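Local coordinates for protein HTH-type transcriptional regulator PrpR (Mycobacterium tuberculosis, PDB 6D2S) that regulates transcription of enzymes that break down short-chain fatty acids through the glyoxylate and methylcitrate cycles, and is needed for assimilating cholesterol-derived propionate, at residues A[16-22]-A[169-175]; A[39-43]-A[133-137]; A[180-184]-A[271-275]; A[212-216]-A[230-234]; A[244-248]-A[260-264]. All coordinates share one frame; numbering follows the deposited sequence. Where two conformers were deposited one is given.

From the N terminus, contact 1 (16-22 with 169-175) opens first and closes a loop of 146 intervening residues, joining the start of helix 19-31 to the turn at the C-terminal end of helix 163-170. Contact 2 (39-43 with 133-137) is nested inside that loop and packs helix 39-51 on the end of helix 116-135; Arg169 NE of contact 1 reaches Leu136 O of contact 2. After contact 1 has closed, contact 3 (180-184 with 271-275) opens in series and encloses both contact 4 (212-216 with 230-234) and contact 5 (244-248 with 260-264), which follow one another. Contacts 3 to 5 all reach the five-stranded antiparallel sheet.

Contact 1 of 5, residues A[16-22]-A[169-175]; sequences NYIHDLD and RLSTLQR. With NA (sodium ion), chain F.
Tyr17 lays one face of its ring against the backbone where Gln174 runs into Arg175, with Arg175 CA 3.6 Å above the ring plane and offset toward the rim. With CG anti to the backbone N (chi1 170°), the ring extends along the 169-175 segment until its hydroxyl meets the Arg175 side chain. There Arg175 NE donates to Tyr17 OH over 2.7 Å, from a guanidinium whose plane stands 65° from that of the ring. The same hydroxyl is hydrogen-bonded to His19 ND1, which lies at the edge of the tyrosine ring, so two groups fix where the phenol oxygen sits. Alongside, Asp22, Arg169 and Arg175 form a salt-bridge network between the first turn of helix 19-31, which has Ile18 at its N-cap, and the type I turn from Leu170 to Leu173 at the C-terminal end of helix 163-170. Arg169 grips the carboxylate end-on: its NH1 lies 2.8 Å from Asp22 OD2, on the syn lone pair, and its NH2 lies 3.0 Å from Asp22 OD1. Arg175 NH2 adds a weak, bent bond to Asp22 OD1, its guanidinium turned 85° from the carboxylate. Two positive groups on one buried carboxylate would be expected to stabilise its charged form. Arg169 NH1 also donates to Thr172 OG1, which in turn donates to Arg169 O, while Arg175 has a second acidic partner in Glu26. At the other end, one water accepts from ND2 of one Asn16 conformer and donates to Ser171 O, and Thr172 CA approaches Asn16 O at 3.3 Å in a CA-H...O contact.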
# COMPACT_ATOMS: atom_id res chain seq x y z
N ASN A 16 7.89 -7.81 5.09
CA ASN A 16 7.06 -6.79 4.46
C ASN A 16 6.87 -5.56 5.36
O ASN A 16 5.85 -4.88 5.29
CB ASN A 16 5.70 -7.36 4.06
CG ASN A 16 5.80 -8.38 2.92
OD1 ASN A 16 6.66 -8.27 2.04
ND2 ASN A 16 4.93 -9.38 2.94
N TYR A 17 7.86 -5.28 6.20
CA TYR A 17 7.79 -4.17 7.15
C TYR A 17 9.18 -3.56 7.24
O TYR A 17 10.14 -4.26 7.55
CB TYR A 17 7.29 -4.65 8.53
CG TYR A 17 7.44 -3.56 9.57
CD1 TYR A 17 6.52 -2.52 9.64
CD2 TYR A 17 8.50 -3.57 10.46
CE1 TYR A 17 6.67 -1.51 10.57
CE2 TYR A 17 8.66 -2.56 11.40
CZ TYR A 17 7.74 -1.53 11.44
OH TYR A 17 7.89 -0.51 12.35
N ILE A 18 9.29 -2.26 6.97
CA ILE A 18 10.57 -1.56 6.90
C ILE A 18 10.61 -0.58 8.07
O ILE A 18 10.10 0.54 7.97
CB ILE A 18 10.75 -0.82 5.56
CG1 ILE A 18 10.40 -1.73 4.38
CG2 ILE A 18 12.18 -0.23 5.46
CD1 ILE A 18 11.31 -2.98 4.24
N HIS A 19 11.22 -0.99 9.18
CA HIS A 19 11.03 -0.29 10.45
C HIS A 19 11.48 1.16 10.38
O HIS A 19 10.75 2.07 10.82
CB HIS A 19 11.76 -1.02 11.57
CG HIS A 19 11.54 -0.40 12.92
ND1 HIS A 19 10.30 -0.35 13.52
CD2 HIS A 19 12.40 0.22 13.77
CE1 HIS A 19 10.41 0.26 14.69
NE2 HIS A 19 11.67 0.62 14.86
N ASP A 20 12.68 1.42 9.87
CA ASP A 20 13.20 2.78 9.93
C ASP A 20 12.35 3.74 9.10
O ASP A 20 12.18 4.90 9.48
CB ASP A 20 14.66 2.83 9.47
CG ASP A 20 15.59 2.11 10.42
OD1 ASP A 20 15.35 2.16 11.65
OD2 ASP A 20 16.55 1.48 9.95
N LEU A 21 11.85 3.28 7.94
CA LEU A 21 11.01 4.14 7.11
C LEU A 21 9.62 4.28 7.70
O LEU A 21 9.01 5.36 7.64
CB LEU A 21 10.88 3.58 5.70
CG LEU A 21 11.90 3.93 4.64
CD1 LEU A 21 11.41 3.31 3.33
CD2 LEU A 21 12.08 5.44 4.54
N ASP A 22 9.08 3.18 8.23
CA ASP A 22 7.76 3.22 8.86
C ASP A 22 7.77 4.20 10.03
O ASP A 22 6.87 5.04 10.17
CB ASP A 22 7.36 1.81 9.30
CG ASP A 22 5.86 1.58 9.25
OD1 ASP A 22 5.14 2.26 10.01
OD2 ASP A 22 5.42 0.75 8.43
N ARG A 169 -1.40 -1.67 3.06
CA ARG A 169 -0.96 -1.29 4.40
C ARG A 169 -1.26 -2.39 5.43
O ARG A 169 -0.45 -2.66 6.32
CB ARG A 169 -1.61 0.02 4.83
CG ARG A 169 -1.05 0.55 6.14
CD ARG A 169 0.41 1.04 5.98
NE ARG A 169 0.87 1.82 7.14
CZ ARG A 169 2.00 1.58 7.82
NH1 ARG A 169 2.78 0.56 7.49
NH2 ARG A 169 2.34 2.38 8.83
N LEU A 170 -2.44 -3.02 5.34
CA LEU A 170 -2.74 -4.10 6.27
C LEU A 170 -1.69 -5.20 6.18
O LEU A 170 -1.31 -5.81 7.19
CB LEU A 170 -4.14 -4.66 6.01
CG LEU A 170 -5.33 -3.76 6.38
CD1 LEU A 170 -6.64 -4.34 5.82
CD2 LEU A 170 -5.43 -3.63 7.91
N SER A 171 -1.17 -5.45 4.98
CA SER A 171 -0.17 -6.49 4.78
C SER A 171 1.22 -6.09 5.27
O SER A 171 2.13 -6.92 5.23
CB SER A 171 -0.09 -6.87 3.30
OG SER A 171 0.69 -5.94 2.55
N THR A 172 1.41 -4.85 5.73
CA THR A 172 2.70 -4.42 6.27
C THR A 172 2.73 -4.36 7.79
O THR A 172 3.73 -3.92 8.35
CB THR A 172 3.08 -3.02 5.74
OG1 THR A 172 2.17 -2.02 6.25
CG2 THR A 172 3.08 -2.99 4.20
N LEU A 173 1.66 -4.76 8.49
CA LEU A 173 1.57 -4.54 9.94
C LEU A 173 2.34 -5.63 10.70
O LEU A 173 1.79 -6.41 11.47
CB LEU A 173 0.12 -4.47 10.39
CG LEU A 173 -0.69 -3.34 9.75
CD1 LEU A 173 -2.07 -3.23 10.39
CD2 LEU A 173 0.05 -1.99 9.83
N GLN A 174 3.66 -5.65 10.47
CA GLN A 174 4.56 -6.58 11.15
C GLN A 174 5.55 -5.87 12.07
O GLN A 174 6.65 -6.37 12.31
CB GLN A 174 5.30 -7.46 10.14
CG GLN A 174 4.47 -8.63 9.61
CD GLN A 174 3.39 -8.18 8.63
OE1 GLN A 174 2.20 -8.34 8.90
NE2 GLN A 174 3.80 -7.62 7.50
N ARG A 175 5.18 -4.72 12.61
CA ARG A 175 6.07 -4.04 13.56
C ARG A 175 6.21 -4.90 14.81
O ARG A 175 5.20 -5.31 15.39
CB ARG A 175 5.54 -2.65 13.93
CG ARG A 175 6.39 -1.91 14.97
CD ARG A 175 5.86 -0.49 15.24
NE ARG A 175 5.99 0.40 14.09
CZ ARG A 175 5.56 1.66 14.08
NH1 ARG A 175 4.95 2.15 15.17
NH2 ARG A 175 5.72 2.41 13.00
NA NA F . 18.29 0.72 11.27
O HOH W 1 2.30 -9.26 3.97
O HOH W 2 17.96 -1.02 8.87

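Contact 2 of 5, residues A[39-43]-A[133-137]; sequences LDIQL and AFLLP. With EDO (1,2-ethanediol), chain H.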
# COMPACT_ATOMS: atom_id res chain seq x y z
N LEU A 39 -4.99 15.31 3.87
CA LEU A 39 -3.54 15.26 3.98
C LEU A 39 -2.84 15.83 2.76
O LEU A 39 -1.66 16.19 2.86
CB LEU A 39 -3.05 13.82 4.18
CG LEU A 39 -2.74 13.29 5.58
CD1 LEU A 39 -1.98 11.96 5.43
CD2 LEU A 39 -1.95 14.26 6.44
N ASP A 40 -3.53 15.92 1.61
CA ASP A 40 -2.89 16.48 0.43
C ASP A 40 -2.50 17.94 0.66
O ASP A 40 -1.38 18.35 0.32
CB ASP A 40 -3.78 16.32 -0.80
CG ASP A 40 -5.20 16.88 -0.61
OD1 ASP A 40 -5.73 16.87 0.52
OD2 ASP A 40 -5.79 17.29 -1.63
N ILE A 41 -3.39 18.73 1.28
CA ILE A 41 -3.07 20.12 1.57
C ILE A 41 -2.00 20.21 2.65
O ILE A 41 -1.10 21.07 2.58
CB ILE A 41 -4.35 20.88 2.00
CG1 ILE A 41 -5.51 20.54 1.06
CG2 ILE A 41 -4.09 22.38 2.04
CD1 ILE A 41 -5.24 20.88 -0.40
N GLN A 42 -2.10 19.37 3.68
CA GLN A 42 -1.13 19.41 4.77
C GLN A 42 0.26 19.02 4.29
O GLN A 42 1.26 19.63 4.70
CB GLN A 42 -1.59 18.48 5.89
CG GLN A 42 -2.94 18.88 6.50
CD GLN A 42 -3.40 17.86 7.52
OE1 GLN A 42 -2.77 17.69 8.56
NE2 GLN A 42 -4.49 17.15 7.22
N LEU A 43 0.35 18.00 3.44
CA LEU A 43 1.64 17.60 2.88
C LEU A 43 2.22 18.70 2.00
O LEU A 43 3.43 18.90 1.98
CB LEU A 43 1.49 16.30 2.09
CG LEU A 43 1.71 15.05 2.95
CD1 LEU A 43 1.10 13.82 2.29
CD2 LEU A 43 3.21 14.84 3.17
N ALA A 133 2.97 4.57 4.64
CA ALA A 133 3.14 4.65 6.09
C ALA A 133 2.94 6.07 6.60
O ALA A 133 2.70 6.25 7.80
CB ALA A 133 4.52 4.14 6.51
N PHE A 134 3.01 7.07 5.72
CA PHE A 134 2.71 8.44 6.12
C PHE A 134 1.20 8.71 6.11
O PHE A 134 0.65 9.28 7.06
CB PHE A 134 3.44 9.41 5.18
CG PHE A 134 3.48 10.83 5.69
CD1 PHE A 134 2.35 11.63 5.61
CD2 PHE A 134 4.62 11.34 6.28
CE1 PHE A 134 2.36 12.93 6.10
CE2 PHE A 134 4.63 12.63 6.78
CZ PHE A 134 3.50 13.42 6.68
N LEU A 135 0.53 8.31 5.02
CA LEU A 135 -0.93 8.45 4.94
C LEU A 135 -1.64 7.62 6.00
O LEU A 135 -2.73 8.00 6.46
CB LEU A 135 -1.42 8.02 3.56
CG LEU A 135 -1.42 9.12 2.49
CD1 LEU A 135 -0.02 9.71 2.34
CD2 LEU A 135 -1.93 8.55 1.19
N LEU A 136 -1.07 6.48 6.35
CA LEU A 136 -1.69 5.54 7.29
C LEU A 136 -0.68 5.29 8.40
O LEU A 136 -0.03 4.23 8.46
CB LEU A 136 -2.09 4.25 6.58
CG LEU A 136 -2.95 4.50 5.34
CD1 LEU A 136 -3.05 3.21 4.48
CD2 LEU A 136 -4.34 5.01 5.77
N PRO A 137 -0.51 6.26 9.30
CA PRO A 137 0.51 6.13 10.34
C PRO A 137 0.24 4.92 11.22
O PRO A 137 -0.91 4.64 11.59
CB PRO A 137 0.40 7.45 11.12
CG PRO A 137 -0.96 7.98 10.79
CD PRO A 137 -1.22 7.55 9.37
C1 EDO H . -6.56 12.41 2.32
O1 EDO H . -6.14 12.80 3.60
C2 EDO H . -8.08 12.26 2.24
O2 EDO H . -8.73 13.48 2.47
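Leu43 and Phe134 carry the closest apolar approach, with Leu43 CD2 3.6 Å from Phe134 CE1. The leucine and the phenylalanine run alongside each other, pointing opposite ways, and the methyl comes to the ring obliquely. Phe134 CG is anti to the backbone N (chi1 -166°), which carries the ring out toward helix 39-51. Leu39 meets the same ring from another side: its CD1 lies near the ring plane, at the edge, 4.3 Å from Phe134 CD1. That methyl also packs on the backbone, 3.7 Å from Leu135 CA, and touches Leu135 CG. A looser pair, Leu43 CD1 with Leu135 CD1 at 4.3 Å, completes the apolar patch. No hydrogen bond crosses between the segments. The polar element is a bound 1,2-ethanediol, probably from the crystallisation liquor: Leu39 N donates to its O1 over 2.8 Å at 169°, and Gly38 N binds it too, at the start of helix 39-51. Leu39 and Leu43, one turn apart, thus present one side of that helix to the last turn of helix 116-135, in the IrrE N-terminal-like region. Met28 of helix 19-31 also touches Phe134, and Ala88 and Ile91 of helix 84-99 reach Leu43, so the patch is shared by four helices.

Contact 3 of 5, residues A[180-184]-A[271-275]; sequences GIPFI and HAHKL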
# COMPACT_ATOMS: atom_id res chain seq x y z
N GLY A 180 -0.40 -6.51 13.36
CA GLY A 180 -1.76 -6.78 12.95
C GLY A 180 -1.93 -8.23 12.54
O GLY A 180 -1.02 -9.05 12.65
N ILE A 181 -3.13 -8.56 12.07
CA ILE A 181 -3.34 -9.90 11.51
C ILE A 181 -2.32 -10.14 10.40
O ILE A 181 -2.14 -9.27 9.53
CB ILE A 181 -4.77 -10.05 10.96
CG1 ILE A 181 -5.78 -9.97 12.10
CG2 ILE A 181 -4.88 -11.34 10.14
CD1 ILE A 181 -7.25 -9.86 11.61
N PRO A 182 -1.64 -11.29 10.36
CA PRO A 182 -0.72 -11.56 9.25
C PRO A 182 -1.50 -11.94 8.00
O PRO A 182 -2.26 -12.91 8.00
CB PRO A 182 0.13 -12.75 9.75
CG PRO A 182 -0.31 -13.01 11.15
CD PRO A 182 -1.60 -12.34 11.40
N PHE A 183 -1.33 -11.16 6.93
CA PHE A 183 -2.07 -11.37 5.68
C PHE A 183 -1.13 -11.80 4.56
O PHE A 183 0.04 -11.43 4.53
CB PHE A 183 -2.79 -10.10 5.22
CG PHE A 183 -3.99 -9.72 6.05
CD1 PHE A 183 -5.16 -10.46 5.99
CD2 PHE A 183 -3.95 -8.58 6.85
CE1 PHE A 183 -6.27 -10.08 6.73
CE2 PHE A 183 -5.05 -8.19 7.59
CZ PHE A 183 -6.21 -8.94 7.53
N ILE A 184 -1.68 -12.61 3.64
CA ILE A 184 -1.14 -12.74 2.28
C ILE A 184 -1.84 -11.71 1.41
O ILE A 184 -3.08 -11.66 1.37
CB ILE A 184 -1.38 -14.15 1.72
CG1 ILE A 184 -0.70 -15.22 2.58
CG2 ILE A 184 -0.93 -14.21 0.26
CD1 ILE A 184 -1.19 -16.62 2.26
N HIS A 271 -7.13 -16.62 12.55
CA HIS A 271 -7.20 -15.20 12.84
C HIS A 271 -8.51 -14.57 12.39
O HIS A 271 -8.76 -13.40 12.73
CB HIS A 271 -6.05 -14.44 12.15
CG HIS A 271 -4.70 -14.81 12.67
ND1 HIS A 271 -4.24 -14.43 13.91
CD2 HIS A 271 -3.69 -15.53 12.11
CE1 HIS A 271 -3.02 -14.89 14.09
NE2 HIS A 271 -2.66 -15.56 13.01
N ALA A 272 -9.35 -15.30 11.66
CA ALA A 272 -10.46 -14.67 10.96
C ALA A 272 -11.55 -14.16 11.90
O ALA A 272 -12.43 -13.42 11.45
CB ALA A 272 -11.07 -15.64 9.95
N HIS A 273 -11.53 -14.52 13.18
CA HIS A 273 -12.61 -14.03 14.03
C HIS A 273 -12.53 -12.52 14.24
O HIS A 273 -13.54 -11.90 14.57
CB HIS A 273 -12.65 -14.77 15.37
CG HIS A 273 -11.44 -14.54 16.23
ND1 HIS A 273 -10.22 -15.11 15.96
CD2 HIS A 273 -11.28 -13.84 17.37
CE1 HIS A 273 -9.35 -14.75 16.88
NE2 HIS A 273 -9.97 -13.97 17.76
N LYS A 274 -11.35 -11.92 14.04
CA LYS A 274 -11.22 -10.48 14.17
C LYS A 274 -11.67 -9.72 12.93
O LYS A 274 -11.68 -8.49 12.94
CB LYS A 274 -9.76 -10.12 14.47
CG LYS A 274 -9.23 -10.76 15.75
CD LYS A 274 -7.76 -11.15 15.63
CE LYS A 274 -6.88 -9.95 15.34
NZ LYS A 274 -6.63 -9.11 16.54
N LEU A 275 -12.03 -10.42 11.85
CA LEU A 275 -12.51 -9.78 10.63
C LEU A 275 -14.02 -9.61 10.68
O LEU A 275 -14.74 -10.56 10.97
CB LEU A 275 -12.18 -10.62 9.39
CG LEU A 275 -10.73 -11.01 9.13
CD1 LEU A 275 -10.69 -11.91 7.90
CD2 LEU A 275 -9.89 -9.78 8.91
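Ile181 inserts its longer branch between Lys274 and Leu275, and the packing is closest there. Ile181 CG1 lies 3.4 Å from Lys274 CE, shorter than a normal carbon-carbon contact, and Ile181 CD1 lies 3.8 Å from Leu275 CD2. The lysine chain curls around this branch because it is bent from chi2 onward (chi3 60°), which brings CE against the isoleucine while NZ goes on to a salt bridge with Glu146. Leu275 CD2 touches a second residue as well, meeting the edge of the Phe183 ring at 4.0 Å from CZ. Over one face of that ring sits Ile181 CG2, offset toward the rim, so isoleucine and leucine approach the phenylalanine in different ways. Phe183 and Leu275 both also contact Cys267 of strand 261-268, which continues the apolar layer onto the sheet.

The other end of the contact is more open, formed by the partly exposed Pro182 and His271. Here Pro182 CD stands over the centre of the His271 ring, 3.8 Å from its centroid and only 12° off the ring normal, a CH-pi contact. His271 CB leans on Ile181 CG2 at 3.9 Å, linking this CH-pi contact to the buried side. No hydrogen bond joins the segments, so shape and apolar contact hold them together. Gly180 N bonds back to Leu173 O, while Ile184 pairs with Gly266 in the sheet. The result is a 3-10 segment that runs through 271-274, packed against the entry of strand 183-189 in the antiparallel sheet of the C-terminal short-chain fatty acyl-CoA regulator region, assigned to the GAF clan.

Contact 4 of 5, residues A[212-216]-A[230-234]; sequences CPLWV and QVAQM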
# COMPACT_ATOMS: atom_id res chain seq x y z
N CYS A 212 -1.86 -22.83 -5.22
CA CYS A 212 -2.48 -21.59 -4.77
C CYS A 212 -3.83 -21.36 -5.46
O CYS A 212 -3.89 -21.29 -6.69
CB CYS A 212 -1.56 -20.39 -5.02
SG CYS A 212 -2.22 -18.81 -4.40
N PRO A 213 -4.90 -21.26 -4.67
CA PRO A 213 -6.25 -21.09 -5.23
C PRO A 213 -6.51 -19.65 -5.66
O PRO A 213 -7.12 -18.84 -4.97
CB PRO A 213 -7.15 -21.51 -4.07
CG PRO A 213 -6.37 -21.09 -2.86
CD PRO A 213 -4.91 -21.25 -3.19
N LEU A 214 -6.01 -19.31 -6.85
CA LEU A 214 -6.05 -17.92 -7.29
C LEU A 214 -7.48 -17.39 -7.43
O LEU A 214 -7.68 -16.17 -7.38
CB LEU A 214 -5.31 -17.76 -8.61
CG LEU A 214 -5.02 -16.29 -8.93
CD1 LEU A 214 -6.19 -15.62 -9.64
CD2 LEU A 214 -4.68 -15.55 -7.65
N TRP A 215 -8.46 -18.27 -7.60
CA TRP A 215 -9.84 -17.81 -7.64
C TRP A 215 -10.22 -17.02 -6.40
O TRP A 215 -11.21 -16.29 -6.41
CB TRP A 215 -10.79 -19.01 -7.83
CG TRP A 215 -10.47 -20.17 -6.93
CD1 TRP A 215 -10.81 -20.31 -5.61
CD2 TRP A 215 -9.77 -21.37 -7.29
NE1 TRP A 215 -10.35 -21.51 -5.13
CE2 TRP A 215 -9.72 -22.18 -6.14
CE3 TRP A 215 -9.19 -21.83 -8.48
CZ2 TRP A 215 -9.10 -23.43 -6.14
CZ3 TRP A 215 -8.58 -23.08 -8.48
CH2 TRP A 215 -8.53 -23.86 -7.32
N VAL A 216 -9.44 -17.14 -5.32
CA VAL A 216 -9.74 -16.38 -4.11
C VAL A 216 -9.75 -14.88 -4.38
O VAL A 216 -10.39 -14.13 -3.64
CB VAL A 216 -8.76 -16.75 -2.99
CG1 VAL A 216 -8.88 -18.23 -2.64
CG2 VAL A 216 -7.33 -16.41 -3.40
N GLN A 230 -14.25 -15.97 0.75
CA GLN A 230 -14.29 -17.42 0.70
C GLN A 230 -13.19 -18.01 1.57
O GLN A 230 -12.27 -17.31 2.00
CB GLN A 230 -14.17 -17.95 -0.73
CG GLN A 230 -12.98 -17.43 -1.49
CD GLN A 230 -13.13 -17.71 -2.97
OE1 GLN A 230 -13.28 -16.79 -3.79
NE2 GLN A 230 -13.11 -18.98 -3.33
N VAL A 231 -13.33 -19.30 1.84
CA VAL A 231 -12.35 -20.04 2.63
C VAL A 231 -11.72 -21.08 1.71
O VAL A 231 -12.42 -21.86 1.06
CB VAL A 231 -13.01 -20.70 3.86
CG1 VAL A 231 -11.97 -21.47 4.66
CG2 VAL A 231 -13.67 -19.63 4.73
N ALA A 232 -10.40 -21.07 1.65
CA ALA A 232 -9.64 -21.94 0.77
C ALA A 232 -8.42 -22.46 1.51
O ALA A 232 -7.80 -21.74 2.31
CB ALA A 232 -9.20 -21.21 -0.51
N GLN A 233 -8.07 -23.71 1.24
CA GLN A 233 -6.88 -24.30 1.81
C GLN A 233 -5.66 -23.90 0.98
O GLN A 233 -5.73 -23.82 -0.25
CB GLN A 233 -7.03 -25.82 1.84
CG GLN A 233 -6.27 -26.51 2.96
CD GLN A 233 -6.56 -27.99 3.01
OE1 GLN A 233 -5.75 -28.80 2.56
NE2 GLN A 233 -7.71 -28.36 3.56
N MET A 234 -4.55 -23.64 1.66
CA MET A 234 -3.29 -23.33 1.02
C MET A 234 -2.31 -24.50 1.11
O MET A 234 -2.60 -25.52 1.75
CB MET A 234 -2.68 -22.07 1.65
CG MET A 234 -3.48 -20.81 1.35
SD MET A 234 -2.60 -19.59 0.36
CE MET A 234 -2.40 -20.45 -1.19
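Pro213 and Val216 converge on Ala232 in an apolar contact between the segments. Ala232 CB lies 3.7 Å from Pro213 CG and also 3.7 Å from Val216 CG1, so the small methyl sits against the notch formed by these two atoms. Pro213 is the centre of an inverse gamma turn, which brings the chain round into helix 215-218.

A sulfur-containing group closes the far end. The Met234 chain is bent at both chi2 and chi3, and its terminal methyl CE comes back over Pro213, 3.3 Å from CD, closer than normal carbon contact. The methionine end lies roughly perpendicular to the proline. The same methyl lies 3.6 Å from Cys212 SG, and Ile184 of strand 183-189 and Trp242 of strand 239-247 also touch Met234.

Polar and aromatic groups meet at the opposite end. There the side-chain amide of Gln230 lies near the plane of the Trp215 ring, at its edge, with the two planes 32° apart.

Strand 228-233 is an outermost strand of the five-stranded sheet, and segment 212-216 covers part of one side of it. With the carbons of buried Pro213, Val216 and Met234 gathered around or beside the partly exposed Ala232, the contact depends mainly on apolar burial and close fit.

Contact 5 of 5, residues A[244-248]-A[260-264]; sequences AKTTA and NFAVG. With CA (calcium ion), chain C.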
# COMPACT_ATOMS: atom_id res chain seq x y z
N ALA A 244 -11.72 -10.17 -1.21
CA ALA A 244 -11.20 -9.61 -2.45
C ALA A 244 -12.22 -8.65 -3.06
O ALA A 244 -13.43 -8.77 -2.84
CB ALA A 244 -10.87 -10.71 -3.47
N LYS A 245 -11.71 -7.70 -3.83
CA LYS A 245 -12.58 -6.82 -4.59
C LYS A 245 -11.81 -6.29 -5.79
O LYS A 245 -10.58 -6.16 -5.73
CB LYS A 245 -13.08 -5.66 -3.72
CG LYS A 245 -14.23 -4.88 -4.32
CD LYS A 245 -14.82 -3.90 -3.32
CE LYS A 245 -14.09 -2.58 -3.37
NZ LYS A 245 -14.81 -1.53 -2.58
N THR A 246 -12.54 -5.97 -6.86
CA THR A 246 -11.93 -5.23 -7.95
C THR A 246 -11.68 -3.80 -7.50
O THR A 246 -12.34 -3.28 -6.59
CB THR A 246 -12.81 -5.23 -9.20
OG1 THR A 246 -14.08 -4.65 -8.90
CG2 THR A 246 -12.99 -6.63 -9.75
N THR A 247 -10.70 -3.17 -8.13
CA THR A 247 -10.39 -1.76 -7.90
C THR A 247 -10.99 -0.95 -9.03
O THR A 247 -10.82 -1.30 -10.21
CB THR A 247 -8.88 -1.54 -7.82
OG1 THR A 247 -8.32 -1.69 -9.13
CG2 THR A 247 -8.25 -2.57 -6.90
N ALA A 248 -11.69 0.12 -8.69
CA ALA A 248 -12.22 1.01 -9.71
C ALA A 248 -11.08 1.76 -10.38
O ALA A 248 -10.17 2.25 -9.71
CB ALA A 248 -13.23 1.98 -9.10
N ASN A 260 -7.98 -2.83 -15.20
CA ASN A 260 -8.72 -3.25 -14.02
C ASN A 260 -7.97 -4.33 -13.26
O ASN A 260 -7.44 -5.28 -13.86
CB ASN A 260 -10.12 -3.74 -14.39
CG ASN A 260 -11.07 -2.60 -14.73
OD1 ASN A 260 -11.45 -2.42 -15.88
ND2 ASN A 260 -11.44 -1.82 -13.71
N PHE A 261 -7.92 -4.19 -11.94
CA PHE A 261 -7.26 -5.14 -11.07
C PHE A 261 -8.25 -5.69 -10.06
O PHE A 261 -9.28 -5.07 -9.75
CB PHE A 261 -6.08 -4.49 -10.33
CG PHE A 261 -5.00 -3.95 -11.23
CD1 PHE A 261 -3.95 -4.75 -11.64
CD2 PHE A 261 -5.06 -2.64 -11.68
CE1 PHE A 261 -2.96 -4.25 -12.48
CE2 PHE A 261 -4.07 -2.13 -12.52
CZ PHE A 261 -3.02 -2.94 -12.91
N ALA A 262 -7.92 -6.86 -9.54
CA ALA A 262 -8.55 -7.39 -8.34
C ALA A 262 -7.47 -7.52 -7.28
O ALA A 262 -6.33 -7.90 -7.58
CB ALA A 262 -9.21 -8.75 -8.59
N VAL A 263 -7.83 -7.21 -6.04
CA VAL A 263 -6.90 -7.25 -4.93
C VAL A 263 -7.56 -7.99 -3.77
O VAL A 263 -8.76 -7.87 -3.56
CB VAL A 263 -6.47 -5.83 -4.51
CG1 VAL A 263 -5.83 -5.83 -3.13
CG2 VAL A 263 -5.51 -5.27 -5.55
N GLY A 264 -6.77 -8.78 -3.06
CA GLY A 264 -7.32 -9.57 -1.97
C GLY A 264 -6.33 -9.75 -0.84
O GLY A 264 -5.12 -9.58 -1.01
CA CA C . -9.01 3.08 -7.89
O HOH W 3 -8.95 1.96 -5.72
O HOH W 4 -7.36 1.49 -8.19
O HOH W 5 -7.99 4.52 -9.80
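Phe261 O takes the shortest backbone bond between these segments, from Thr247 N at 2.9 Å, and Thr246 CA approaches the same oxygen at 3.2 Å in a CA-H...O contact. This is a single bond near the ends of the strands; the ladder is regular at Lys245 and Val263, which form an antiparallel hydrogen-bonded pair. Lys245 N donates to Val263 O over 3.0 Å, nearly along the C=O axis, and Val263 N returns a bond of the same length to Lys245 O at 170°. Ala244 with Gly264 and Thr246 with Ala262 are the non-hydrogen-bonded pairs that alternate with it; their CA atoms come within 3.9 Å and 4.0 Å. The short strand axes run at 149° to one another. On the face that carries Lys245, Thr247 and Val263, the methyls Thr247 CG2 and Val263 CG2 touch in one of two modelled positions of the valine. Thr247 OG1 is wedged between its own backbone N and carbonyl carbon (chi1 71°), a rotation that brings it to the edge of the Phe261 ring. On the other face, Thr246 OG1 bonds to Glu225 N. Ala248 O, next along the chain, binds a calcium ion, whose shell Asp250, Leu252 and three waters fill out. These are interior strands of the antiparallel sheet: Ala244 pairs onward with Val228 of strand 228-233, and Ala262 with Thr188 of strand 183-189. Helix 163-170 covers the Lys245-Val263 face, where Phe163, Glu164 and Cys167 meet it, and Lys245 NZ forms a salt bridge with Asp153.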